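Local coordinates for protein NS1 (Human bocavirus, PDB 4KW3) that probably binds the viral replication origin and nicks one DNA strand to start rolling-circle replication, this chain being its N-terminal origin-recognition and nickase domain, at residues Y18-P23 against A76-A81; R72-V77 against S107-K112; A81-T86 against H244-G249; I103-E108 against L114-I119. All coordinates share one frame; numbering follows the deposited sequence.

Contact 1. Residues Y18-P23 against A76-A81; sequences YVFKFP and AVLCKA
The F22 ring has L78 at its edge: methyl CD1 lies near the ring plane, 4.2 Å from F22 CD2. One face of the same ring is taken by the next residue, P23, whose CD sits 3.7 Å above the plane, offset toward the rim. At F20 the approach is oblique. There the same L78 methyl, CD1, stands 4.2 Å from CE2 of the F20 ring, so one branch of a single leucine serves both phenylalanines. Across the two segments the fit is van der Waals contact between apolar groups, a small contact with 98 Å² buried in all. The leucine can span the distance because its CG is anti to the backbone N (chi1 177°), which sends the branch out from the helix. F20 holds its ring anti to its own N as well (chi1 163°), carrying CE2 forward to the methyl. The backbones stay well apart, with the nearest CA pair, F22 and L78, at 9.1 Å; the contact is made by side-chain ends, one L78 methyl and the two rings. This is helix-on-sheet packing in the hydrophobic core of the nuclease domain. Strand 15-21 runs antiparallel to strand 114-122, and the backbones of F20 and F22 pair there with C116 and L114. L78 of helix 74-94 also rests on C116, while Y138, I141 and I145 of helix 134-149 close on F20. F20 thus lies between helix 74-94 and helix 134-149, on the sheet face away from V19, which touches H117 of the predicted metal site.

Contact 2. Residues R72-V77 against S107-K112; sequences RHFGAV and SELGEK
F74 reaches L109 with the end of its ring: CZ comes to 4.1 Å from L109 CD2, obliquely, the two side chains approaching from opposite directions. F74 is set there by a chi1 of 76°, which tucks CG between the backbone N and the carbonyl carbon. Next to this apolar pair lies the polar one. The S107 hydroxyl donates to the carbonyl of G75, S107 OG to G75 O 2.9 Å, with a C=O...donor angle of 116° and the hydroxyl 58° out of the carbonyl plane, so it comes in from above the peptide. The backbones are close here, G75 CA 6.1 Å from S107 CA. The buried hydroxyl has a second, weak partner in H244 O on the adjoining strand. What results is a strand tied to the first turn of a helix: H73 is the N-cap of helix 74-94, and its carbonyl accepts from V77 N. E108, between S107 and L109, points away from the helix and belongs to the predicted metal site. Strand 114-122 supplies L114 beside both F74 and L109, H73 bonds S243 of strand 241-247, and helix 31-38 packs on F74 through E31, L34 and L38.

Contact 3. Residues A81-T86 against H244-G249; sequences AVYMAT and HTLING
Helix residue Y83 faces the turn after strand 241-247, its CA 7.2 Å from that of G249, and both turn residues carry positive phi, 46° at N248 and 95° at G249. The tyrosine ring lies under that turn. G249 CA sits over one face, 3.9 Å from the Y83 ring centroid and 28° off the ring normal, a CH-pi contact displaced toward the rim. With CG anti to the backbone N, the side chain brings its ring beneath the peptide joining N248 and G249. The hydroxyl ends beside that peptide, with Y83 OH 3.2 Å from G249 N, but the angle is too poor for a hydrogen bond. Lower on the same side chain, Y83 CB touches L246 CD1 at 3.9 Å. The backbone angles fit a type I' turn, the tight connection of a two-residue beta hairpin, here between strands 241-247 and 250-251. N248 anchors the turn to strand 101-109: its OD1 accepts from I103 N and its ND2 bonds D102. Within the helix the T86 hydroxyl donates to V82 O, T86 OG1 to V82 O 2.9 Å, from above the carbonyl plane, so V82 O serves two donors, the other being T86 N. Y83 also rests on I103 and V105 of the neighbouring strand 101-109, while V82 on the same helix leans on C116 and I118 of strand 114-122.

Contact 4. Residues I103-E108 against L114-I119; sequences IIVQSE and LHCHII
This antiparallel hairpin carries the predicted RCR-2 motif H115-C116-H117, and E108 faces it from the partner strand. The strands run 166° apart in direction, 4.5 Å between axes, and are joined by six backbone hydrogen bonds at the pairs I104/I119, Q106/H117 and E108/H115. E108 and H115 lie side by side pointing the same way. The carboxylate atom OE1 of E108 sits at the edge of the H115 ring, in its plane and 3.2 Å from H115 NE2, while carboxylate and ring planes stand 78° apart. E108 gets there extended, CG anti to the backbone N. H115 instead folds its ring between N and carbonyl carbon (chi1 54°), toward the glutamate. E108, H115 and H117 are the predicted divalent-metal ligands of this HUH-type nuclease fold, and all three share one sheet face; H117 NE2 is 4.2 Å from E108 OE1. K215 salt-bridges that same OE1, and the predicted nucleophile Y211 is close to H117. On the same face Q106 turns its amide to L212, T245 and R257. The opposite face, toward helix 74-94, is mainly apolar: V105 CG2 packs 4.0 Å from I118 CG1, and C116 SG lies 3.7 Å from S107 CB.

How the contacts relate
Helix 74-94 runs through contacts 2, 1 and 3 in that order, lying on one face of the sheet whose other face carries the predicted metal site of contact 4. Contact 4 supplies the central hairpin. Strand 15-21 joins it on one side, with Y18 N 2.9 Å from I118 O and F22 N 2.9 Å from L114 O; strand 241-247 joins it on the other, with L246 N 2.7 Å from V105 O. S107 is common to contacts 2 and 4, and its OG lies 3.5 Å from C79 CB of contact 1. The strand of contact 3 meets the metal-site face at Q106. Centres of contacts 1 and 4 are about 6 Å apart.

Contact 1. Residues Y18-P23 against A76-A81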
loop_
_atom_site.group_PDB
_atom_site.type_symbol
_atom_site.label_atom_id
_atom_site.label_comp_id
_atom_site.label_asym_id
_atom_site.label_seq_id
_atom_site.Cartn_x
_atom_site.Cartn_y
_atom_site.Cartn_z
ATOM N N TYR A 18 8.173 2.136 -6.725
ATOM C CA TYR A 18 8.850 2.334 -5.439
ATOM C C TYR A 18 8.335 1.366 -4.372
ATOM O O TYR A 18 7.192 0.885 -4.433
ATOM C CB TYR A 18 8.641 3.759 -4.926
ATOM C CG TYR A 18 9.188 4.859 -5.815
ATOM C CD1 TYR A 18 8.434 5.378 -6.861
ATOM C CD2 TYR A 18 10.444 5.403 -5.581
ATOM C CE1 TYR A 18 8.920 6.407 -7.653
ATOM C CE2 TYR A 18 10.941 6.406 -6.371
ATOM C CZ TYR A 18 10.178 6.911 -7.411
ATOM O OH TYR A 18 10.699 7.922 -8.209
ATOM N N VAL A 19 9.175 1.108 -3.375
ATOM C CA VAL A 19 8.728 0.400 -2.192
ATOM C C VAL A 19 8.944 1.268 -0.961
ATOM O O VAL A 19 10.070 1.678 -0.654
ATOM C CB VAL A 19 9.435 -0.956 -1.990
ATOM C CG1 VAL A 19 8.931 -1.599 -0.681
ATOM C CG2 VAL A 19 9.140 -1.867 -3.146
ATOM N N PHE A 20 7.842 1.540 -0.266
ATOM C CA PHE A 20 7.861 2.259 0.994
ATOM C C PHE A 20 7.769 1.253 2.133
ATOM O O PHE A 20 6.907 0.392 2.110
ATOM C CB PHE A 20 6.673 3.229 1.066
ATOM C CG PHE A 20 6.383 3.717 2.460
ATOM C CD1 PHE A 20 7.087 4.787 2.993
ATOM C CD2 PHE A 20 5.417 3.094 3.245
ATOM C CE1 PHE A 20 6.836 5.227 4.278
ATOM C CE2 PHE A 20 5.160 3.535 4.534
ATOM C CZ PHE A 20 5.867 4.608 5.049
ATOM N N LYS A 21 8.675 1.340 3.104
ATOM C CA LYS A 21 8.638 0.513 4.316
ATOM C C LYS A 21 8.181 1.367 5.497
ATOM O O LYS A 21 8.792 2.392 5.783
ATOM C CB LYS A 21 10.029 -0.021 4.645
ATOM C CG LYS A 21 10.280 -1.466 4.310
ATOM C CD LYS A 21 11.518 -1.988 5.063
ATOM C CE LYS A 21 12.841 -1.461 4.476
ATOM N NZ LYS A 21 13.543 -2.437 3.580
ATOM N N PHE A 22 7.117 0.969 6.188
ATOM C CA PHE A 22 6.722 1.688 7.399
ATOM C C PHE A 22 7.854 1.636 8.462
ATOM O O PHE A 22 8.247 0.566 8.926
ATOM C CB PHE A 22 5.415 1.118 7.954
ATOM C CG PHE A 22 4.763 2.005 8.963
ATOM C CD1 PHE A 22 5.127 1.946 10.292
ATOM C CD2 PHE A 22 3.799 2.917 8.577
ATOM C CE1 PHE A 22 4.536 2.782 11.216
ATOM C CE2 PHE A 22 3.204 3.750 9.500
ATOM C CZ PHE A 22 3.575 3.681 10.820
ATOM N N PRO A 23 8.387 2.796 8.855
ATOM C CA PRO A 23 9.615 2.733 9.660
ATOM C C PRO A 23 9.411 2.415 11.154
ATOM O O PRO A 23 9.845 3.187 12.015
ATOM C CB PRO A 23 10.220 4.128 9.478
ATOM C CG PRO A 23 9.051 5.037 9.067
ATOM C CD PRO A 23 7.856 4.165 8.738
ATOM N N ALA A 76 -5.565 -0.337 4.680
ATOM C CA ALA A 76 -6.249 0.440 3.664
ATOM C C ALA A 76 -5.951 1.935 3.824
ATOM O O ALA A 76 -5.730 2.640 2.833
ATOM C CB ALA A 76 -7.751 0.165 3.681
ATOM N N VAL A 77 -5.889 2.400 5.069
ATOM C CA VAL A 77 -5.597 3.802 5.345
ATOM C C VAL A 77 -4.171 4.167 4.918
ATOM O O VAL A 77 -3.952 5.194 4.264
ATOM C CB VAL A 77 -5.790 4.116 6.842
ATOM C CG1 VAL A 77 -5.424 5.587 7.170
ATOM C CG2 VAL A 77 -7.216 3.826 7.243
ATOM N N LEU A 78 -3.216 3.314 5.280
ATOM C CA LEU A 78 -1.815 3.496 4.905
ATOM C C LEU A 78 -1.728 3.657 3.393
ATOM O O LEU A 78 -1.040 4.537 2.858
ATOM C CB LEU A 78 -0.983 2.283 5.330
ATOM C CG LEU A 78 0.481 2.399 4.893
ATOM C CD1 LEU A 78 1.097 3.674 5.448
ATOM C CD2 LEU A 78 1.306 1.180 5.283
ATOM N N CYS A 79 -2.462 2.792 2.719
ATOM C CA CYS A 79 -2.504 2.775 1.280
ATOM C C CYS A 79 -3.092 4.080 0.700
ATOM O O CYS A 79 -2.570 4.600 -0.274
ATOM C CB CYS A 79 -3.286 1.533 0.835
ATOM S SG CYS A 79 -3.249 1.219 -0.909
ATOM N N LYS A 80 -4.168 4.608 1.286
ATOM C CA LYS A 80 -4.703 5.907 0.853
ATOM C C LYS A 80 -3.711 7.046 1.119
ATOM O O LYS A 80 -3.597 7.974 0.321
ATOM C CB LYS A 80 -6.027 6.225 1.546
ATOM C CG LYS A 80 -7.143 5.221 1.270
ATOM C CD LYS A 80 -8.349 5.464 2.176
ATOM C CE LYS A 80 -9.329 4.315 2.130
ATOM N NZ LYS A 80 -10.517 4.599 3.001
ATOM N N ALA A 81 -3.018 6.974 2.256
ATOM C CA ALA A 81 -2.034 7.975 2.634
ATOM C C ALA A 81 -0.935 8.063 1.570
ATOM O O ALA A 81 -0.618 9.151 1.069
ATOM C CB ALA A 81 -1.438 7.643 3.999
#

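Contact 2. Residues R72-V77 against S107-K112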
loop_
_atom_site.group_PDB
_atom_site.type_symbol
_atom_site.label_atom_id
_atom_site.label_comp_id
_atom_site.label_asym_id
_atom_site.label_seq_id
_atom_site.Cartn_x
_atom_site.Cartn_y
_atom_site.Cartn_z
ATOM N N ARG A 72 -11.462 0.798 5.654
ATOM C CA ARG A 72 -11.157 1.494 6.889
ATOM C C ARG A 72 -10.038 0.850 7.701
ATOM O O ARG A 72 -9.576 1.439 8.678
ATOM C CB ARG A 72 -12.409 1.544 7.786
ATOM C CG ARG A 72 -13.664 2.145 7.177
ATOM C CD ARG A 72 -14.907 1.824 8.043
ATOM N NE ARG A 72 -14.693 2.081 9.473
ATOM C CZ ARG A 72 -14.870 1.188 10.449
ATOM N NH1 ARG A 72 -15.279 -0.044 10.177
ATOM N NH2 ARG A 72 -14.640 1.528 11.710
ATOM N N HIS A 73 -9.654 -0.381 7.376
ATOM C CA HIS A 73 -8.629 -1.026 8.200
ATOM C C HIS A 73 -7.280 -0.353 7.943
ATOM O O HIS A 73 -7.100 0.319 6.925
ATOM C CB HIS A 73 -8.548 -2.522 7.944
ATOM C CG HIS A 73 -8.113 -2.868 6.555
ATOM N ND1 HIS A 73 -9.000 -3.000 5.507
ATOM C CD2 HIS A 73 -6.881 -3.090 6.037
ATOM C CE1 HIS A 73 -8.339 -3.309 4.410
ATOM N NE2 HIS A 73 -7.050 -3.358 4.701
ATOM N N PHE A 74 -6.339 -0.542 8.862
ATOM C CA PHE A 74 -5.154 0.303 8.887
ATOM C C PHE A 74 -4.338 0.205 7.604
ATOM O O PHE A 74 -3.837 1.211 7.111
ATOM C CB PHE A 74 -4.293 0.049 10.130
ATOM C CG PHE A 74 -3.486 -1.226 10.080
ATOM C CD1 PHE A 74 -4.079 -2.451 10.349
ATOM C CD2 PHE A 74 -2.119 -1.192 9.800
ATOM C CE1 PHE A 74 -3.334 -3.625 10.334
ATOM C CE2 PHE A 74 -1.364 -2.369 9.765
ATOM C CZ PHE A 74 -1.969 -3.586 10.037
ATOM N N GLY A 75 -4.265 -0.990 7.039
ATOM C CA GLY A 75 -3.582 -1.186 5.778
ATOM C C GLY A 75 -4.240 -0.410 4.660
ATOM O O GLY A 75 -3.563 0.118 3.784
ATOM N N ALA A 76 -5.565 -0.337 4.680
ATOM C CA ALA A 76 -6.249 0.440 3.664
ATOM C C ALA A 76 -5.951 1.935 3.824
ATOM O O ALA A 76 -5.730 2.640 2.833
ATOM C CB ALA A 76 -7.751 0.165 3.681
ATOM N N VAL A 77 -5.889 2.400 5.069
ATOM C CA VAL A 77 -5.597 3.802 5.345
ATOM C C VAL A 77 -4.171 4.167 4.918
ATOM O O VAL A 77 -3.952 5.194 4.264
ATOM C CB VAL A 77 -5.790 4.116 6.842
ATOM C CG1 VAL A 77 -5.424 5.587 7.170
ATOM C CG2 VAL A 77 -7.216 3.826 7.243
ATOM N N SER A 107 -0.740 -1.830 -0.431
ATOM C CA SER A 107 -0.149 -2.098 0.879
ATOM C C SER A 107 -0.118 -3.605 1.163
ATOM O O SER A 107 -0.979 -4.343 0.711
ATOM C CB SER A 107 -0.930 -1.366 1.964
ATOM O OG SER A 107 -2.312 -1.671 1.880
ATOM N N GLU A 108 0.889 -4.052 1.902
ATOM C CA GLU A 108 1.066 -5.465 2.181
ATOM C C GLU A 108 1.637 -5.664 3.573
ATOM O O GLU A 108 2.615 -5.032 3.944
ATOM C CB GLU A 108 1.982 -6.108 1.143
ATOM C CG GLU A 108 2.636 -7.432 1.571
ATOM C CD GLU A 108 3.528 -8.037 0.477
ATOM O OE1 GLU A 108 3.554 -7.491 -0.649
ATOM O OE2 GLU A 108 4.210 -9.054 0.739
ATOM N N LEU A 109 1.023 -6.556 4.336
ATOM C CA LEU A 109 1.562 -6.953 5.622
ATOM C C LEU A 109 2.522 -8.087 5.350
ATOM O O LEU A 109 2.113 -9.246 5.286
ATOM C CB LEU A 109 0.434 -7.454 6.517
ATOM C CG LEU A 109 -0.398 -6.383 7.229
ATOM C CD1 LEU A 109 -0.964 -5.334 6.305
ATOM C CD2 LEU A 109 -1.513 -7.034 7.958
ATOM N N GLY A 110 3.804 -7.769 5.223
ATOM C CA GLY A 110 4.782 -8.778 4.875
ATOM C C GLY A 110 5.215 -9.673 6.030
ATOM O O GLY A 110 4.854 -9.451 7.188
ATOM N N GLU A 111 6.007 -10.688 5.704
ATOM C CA GLU A 111 6.563 -11.578 6.709
ATOM C C GLU A 111 7.363 -10.723 7.686
ATOM O O GLU A 111 7.247 -10.877 8.905
ATOM C CB GLU A 111 7.458 -12.614 6.034
ATOM C CG GLU A 111 8.232 -13.499 6.980
ATOM C CD GLU A 111 7.333 -14.486 7.705
ATOM O OE1 GLU A 111 6.237 -14.785 7.180
ATOM O OE2 GLU A 111 7.728 -14.976 8.786
ATOM N N LYS A 112 8.127 -9.775 7.134
ATOM C CA LYS A 112 8.975 -8.896 7.926
ATOM C C LYS A 112 8.450 -7.461 7.891
ATOM O O LYS A 112 8.244 -6.836 8.938
ATOM C CB LYS A 112 10.425 -8.957 7.421
ATOM C CG LYS A 112 11.351 -7.863 7.964
ATOM C CD LYS A 112 12.729 -7.886 7.275
ATOM C CE LYS A 112 13.504 -6.570 7.451
ATOM N NZ LYS A 112 14.117 -6.071 6.160
#

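Contact 3. Residues A81-T86 against H244-G249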
loop_
_atom_site.group_PDB
_atom_site.type_symbol
_atom_site.label_atom_id
_atom_site.label_comp_id
_atom_site.label_asym_id
_atom_site.label_seq_id
_atom_site.Cartn_x
_atom_site.Cartn_y
_atom_site.Cartn_z
ATOM N N ALA A 81 -3.018 6.974 2.256
ATOM C CA ALA A 81 -2.034 7.975 2.634
ATOM C C ALA A 81 -0.935 8.063 1.570
ATOM O O ALA A 81 -0.618 9.151 1.069
ATOM C CB ALA A 81 -1.438 7.643 3.999
ATOM N N VAL A 82 -0.369 6.906 1.232
ATOM C CA VAL A 82 0.673 6.819 0.222
ATOM C C VAL A 82 0.190 7.335 -1.140
ATOM O O VAL A 82 0.907 8.089 -1.813
ATOM C CB VAL A 82 1.213 5.367 0.106
ATOM C CG1 VAL A 82 2.140 5.231 -1.075
ATOM C CG2 VAL A 82 1.946 4.968 1.382
ATOM N N TYR A 83 -1.032 6.963 -1.523
ATOM C CA TYR A 83 -1.642 7.463 -2.755
ATOM C C TYR A 83 -1.744 9.007 -2.758
ATOM O O TYR A 83 -1.333 9.671 -3.720
ATOM C CB TYR A 83 -3.025 6.833 -3.005
ATOM C CG TYR A 83 -3.673 7.352 -4.269
ATOM C CD1 TYR A 83 -4.443 8.505 -4.258
ATOM C CD2 TYR A 83 -3.480 6.709 -5.483
ATOM C CE1 TYR A 83 -4.993 9.004 -5.424
ATOM C CE2 TYR A 83 -4.029 7.197 -6.646
ATOM C CZ TYR A 83 -4.786 8.337 -6.608
ATOM O OH TYR A 83 -5.336 8.818 -7.769
ATOM N N MET A 84 -2.328 9.574 -1.709
ATOM C CA MET A 84 -2.346 11.026 -1.584
ATOM C C MET A 84 -0.937 11.655 -1.697
ATOM O O MET A 84 -0.751 12.649 -2.410
ATOM C CB MET A 84 -3.036 11.457 -0.288
ATOM C CG MET A 84 -4.569 11.241 -0.325
ATOM S SD MET A 84 -5.432 11.859 1.144
ATOM C CE MET A 84 -4.909 10.700 2.401
ATOM N N ALA A 85 0.040 11.070 -1.003
ATOM C CA ALA A 85 1.412 11.548 -1.065
ATOM C C ALA A 85 1.976 11.497 -2.493
ATOM O O ALA A 85 2.684 12.421 -2.911
ATOM C CB ALA A 85 2.298 10.783 -0.095
ATOM N N THR A 86 1.636 10.438 -3.230
ATOM C CA THR A 86 2.091 10.258 -4.609
ATOM C C THR A 86 1.508 11.342 -5.517
ATOM O O THR A 86 2.182 11.871 -6.404
ATOM C CB THR A 86 1.679 8.876 -5.185
ATOM O OG1 THR A 86 2.193 7.819 -4.368
ATOM C CG2 THR A 86 2.210 8.701 -6.591
ATOM N N HIS A 244 -4.595 -3.913 0.748
ATOM C CA HIS A 244 -5.483 -2.971 0.064
ATOM C C HIS A 244 -4.849 -2.446 -1.207
ATOM O O HIS A 244 -3.646 -2.230 -1.265
ATOM C CB HIS A 244 -5.801 -1.789 0.968
ATOM C CG HIS A 244 -6.963 -0.973 0.502
ATOM N ND1 HIS A 244 -8.259 -1.433 0.557
ATOM C CD2 HIS A 244 -7.025 0.267 -0.032
ATOM C CE1 HIS A 244 -9.070 -0.512 0.077
ATOM N NE2 HIS A 244 -8.346 0.531 -0.279
ATOM N N THR A 245 -5.664 -2.229 -2.228
ATOM C CA THR A 245 -5.156 -1.845 -3.540
ATOM C C THR A 245 -5.910 -0.653 -4.106
ATOM O O THR A 245 -7.140 -0.672 -4.189
ATOM C CB THR A 245 -5.251 -3.037 -4.495
ATOM O OG1 THR A 245 -4.452 -4.070 -3.954
ATOM C CG2 THR A 245 -4.698 -2.711 -5.863
ATOM N N LEU A 246 -5.173 0.391 -4.465
ATOM C CA LEU A 246 -5.779 1.577 -5.079
ATOM C C LEU A 246 -5.326 1.731 -6.520
ATOM O O LEU A 246 -4.127 1.727 -6.809
ATOM C CB LEU A 246 -5.448 2.833 -4.287
ATOM C CG LEU A 246 -6.190 2.962 -2.954
ATOM C CD1 LEU A 246 -5.655 4.148 -2.157
ATOM C CD2 LEU A 246 -7.691 3.113 -3.216
ATOM N N ILE A 247 -6.290 1.808 -7.429
ATOM C CA ILE A 247 -5.992 2.097 -8.822
ATOM C C ILE A 247 -6.538 3.488 -9.156
ATOM O O ILE A 247 -7.750 3.697 -9.196
ATOM C CB ILE A 247 -6.593 1.046 -9.762
ATOM C CG1 ILE A 247 -6.212 -0.352 -9.286
ATOM C CG2 ILE A 247 -6.122 1.272 -11.208
ATOM C CD1 ILE A 247 -6.911 -1.458 -10.020
ATOM N N ASN A 248 -5.631 4.430 -9.383
ATOM C CA ASN A 248 -5.988 5.814 -9.671
ATOM C C ASN A 248 -7.047 6.363 -8.736
ATOM O O ASN A 248 -8.018 6.992 -9.178
ATOM C CB ASN A 248 -6.399 5.967 -11.140
ATOM C CG ASN A 248 -5.187 6.030 -12.082
ATOM O OD1 ASN A 248 -4.137 6.571 -11.728
ATOM N ND2 ASN A 248 -5.325 5.458 -13.266
ATOM N N GLY A 249 -6.881 6.073 -7.447
ATOM C CA GLY A 249 -7.766 6.593 -6.421
ATOM C C GLY A 249 -8.906 5.650 -6.033
ATOM O O GLY A 249 -9.473 5.765 -4.949
#

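Contact 4. Residues I103-E108 against L114-I119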
loop_
_atom_site.group_PDB
_atom_site.type_symbol
_atom_site.label_atom_id
_atom_site.label_comp_id
_atom_site.label_asym_id
_atom_site.label_seq_id
_atom_site.Cartn_x
_atom_site.Cartn_y
_atom_site.Cartn_z
ATOM N N ILE A 103 -1.465 6.203 -11.207
ATOM C CA ILE A 103 -0.916 5.748 -9.935
ATOM C C ILE A 103 -1.614 4.477 -9.453
ATOM O O ILE A 103 -2.842 4.441 -9.331
ATOM C CB ILE A 103 -1.071 6.838 -8.843
ATOM C CG1 ILE A 103 -0.336 8.120 -9.255
ATOM C CG2 ILE A 103 -0.569 6.328 -7.478
ATOM C CD1 ILE A 103 -0.758 9.332 -8.486
ATOM N N ILE A 104 -0.827 3.438 -9.182
ATOM C CA ILE A 104 -1.320 2.283 -8.436
ATOM C C ILE A 104 -0.548 2.172 -7.114
ATOM O O ILE A 104 0.682 2.352 -7.090
ATOM C CB ILE A 104 -1.178 0.990 -9.225
ATOM C CG1 ILE A 104 -2.048 1.052 -10.492
ATOM C CG2 ILE A 104 -1.531 -0.228 -8.322
ATOM C CD1 ILE A 104 -1.720 -0.032 -11.544
ATOM N N VAL A 105 -1.272 1.911 -6.022
ATOM C CA VAL A 105 -0.658 1.699 -4.714
ATOM C C VAL A 105 -1.251 0.435 -4.111
ATOM O O VAL A 105 -2.464 0.198 -4.189
ATOM C CB VAL A 105 -0.832 2.923 -3.731
ATOM C CG1 VAL A 105 -0.288 2.609 -2.338
ATOM C CG2 VAL A 105 -0.133 4.157 -4.246
ATOM N N GLN A 106 -0.380 -0.393 -3.545
ATOM C CA GLN A 106 -0.809 -1.589 -2.841
ATOM C C GLN A 106 -0.018 -1.768 -1.544
ATOM O O GLN A 106 1.213 -1.862 -1.553
ATOM C CB GLN A 106 -0.640 -2.818 -3.725
ATOM C CG GLN A 106 -1.082 -4.129 -3.082
ATOM C CD GLN A 106 -1.273 -5.234 -4.110
ATOM O OE1 GLN A 106 -2.176 -5.166 -4.955
ATOM N NE2 GLN A 106 -0.414 -6.248 -4.054
ATOM N N SER A 107 -0.740 -1.830 -0.431
ATOM C CA SER A 107 -0.149 -2.098 0.879
ATOM C C SER A 107 -0.118 -3.605 1.163
ATOM O O SER A 107 -0.979 -4.343 0.711
ATOM C CB SER A 107 -0.930 -1.366 1.964
ATOM O OG SER A 107 -2.312 -1.671 1.880
ATOM N N GLU A 108 0.889 -4.052 1.902
ATOM C CA GLU A 108 1.066 -5.465 2.181
ATOM C C GLU A 108 1.637 -5.664 3.573
ATOM O O GLU A 108 2.615 -5.032 3.944
ATOM C CB GLU A 108 1.982 -6.108 1.143
ATOM C CG GLU A 108 2.636 -7.432 1.571
ATOM C CD GLU A 108 3.528 -8.037 0.477
ATOM O OE1 GLU A 108 3.554 -7.491 -0.649
ATOM O OE2 GLU A 108 4.210 -9.054 0.739
ATOM N N LEU A 114 5.974 -4.089 6.814
ATOM C CA LEU A 114 4.730 -3.459 6.416
ATOM C C LEU A 114 5.040 -2.480 5.275
ATOM O O LEU A 114 5.578 -1.395 5.499
ATOM C CB LEU A 114 4.124 -2.718 7.617
ATOM C CG LEU A 114 2.900 -1.848 7.337
ATOM C CD1 LEU A 114 1.787 -2.709 6.766
ATOM C CD2 LEU A 114 2.421 -1.129 8.608
ATOM N N HIS A 115 4.718 -2.849 4.042
ATOM C CA HIS A 115 5.115 -1.979 2.949
ATOM C C HIS A 115 4.031 -1.598 1.951
ATOM O O HIS A 115 2.972 -2.195 1.899
ATOM C CB HIS A 115 6.379 -2.506 2.241
ATOM C CG HIS A 115 6.284 -3.915 1.775
ATOM N ND1 HIS A 115 7.312 -4.815 1.949
ATOM C CD2 HIS A 115 5.314 -4.573 1.101
ATOM C CE1 HIS A 115 6.958 -5.983 1.439
ATOM N NE2 HIS A 115 5.753 -5.861 0.910
ATOM N N CYS A 116 4.312 -0.568 1.169
ATOM C CA CYS A 116 3.484 -0.249 0.029
ATOM C C CYS A 116 4.325 -0.290 -1.239
ATOM O O CYS A 116 5.466 0.190 -1.255
ATOM C CB CYS A 116 2.913 1.145 0.175
ATOM S SG CYS A 116 1.657 1.244 1.394
ATOM N N HIS A 117 3.750 -0.845 -2.300
ATOM C CA HIS A 117 4.316 -0.706 -3.634
ATOM C C HIS A 117 3.552 0.410 -4.310
ATOM O O HIS A 117 2.311 0.492 -4.178
ATOM C CB HIS A 117 4.153 -1.983 -4.438
ATOM C CG HIS A 117 4.984 -3.117 -3.942
ATOM N ND1 HIS A 117 6.211 -3.437 -4.497
ATOM C CD2 HIS A 117 4.777 -3.998 -2.933
ATOM C CE1 HIS A 117 6.713 -4.477 -3.858
ATOM N NE2 HIS A 117 5.866 -4.833 -2.904
ATOM N N ILE A 118 4.297 1.287 -4.983
ATOM C CA ILE A 118 3.714 2.382 -5.746
ATOM C C ILE A 118 4.201 2.302 -7.185
ATOM O O ILE A 118 5.402 2.347 -7.443
ATOM C CB ILE A 118 4.160 3.751 -5.187
ATOM C CG1 ILE A 118 3.854 3.843 -3.695
ATOM C CG2 ILE A 118 3.539 4.919 -5.963
ATOM C CD1 ILE A 118 5.069 3.744 -2.825
ATOM N N ILE A 119 3.274 2.184 -8.124
ATOM C CA ILE A 119 3.623 2.364 -9.525
ATOM C C ILE A 119 3.089 3.727 -9.944
ATOM O O ILE A 119 1.891 3.998 -9.854
ATOM C CB ILE A 119 3.029 1.267 -10.447
ATOM C CG1 ILE A 119 3.338 -0.127 -9.910
ATOM C CG2 ILE A 119 3.591 1.395 -11.842
ATOM C CD1 ILE A 119 2.540 -1.191 -10.576
#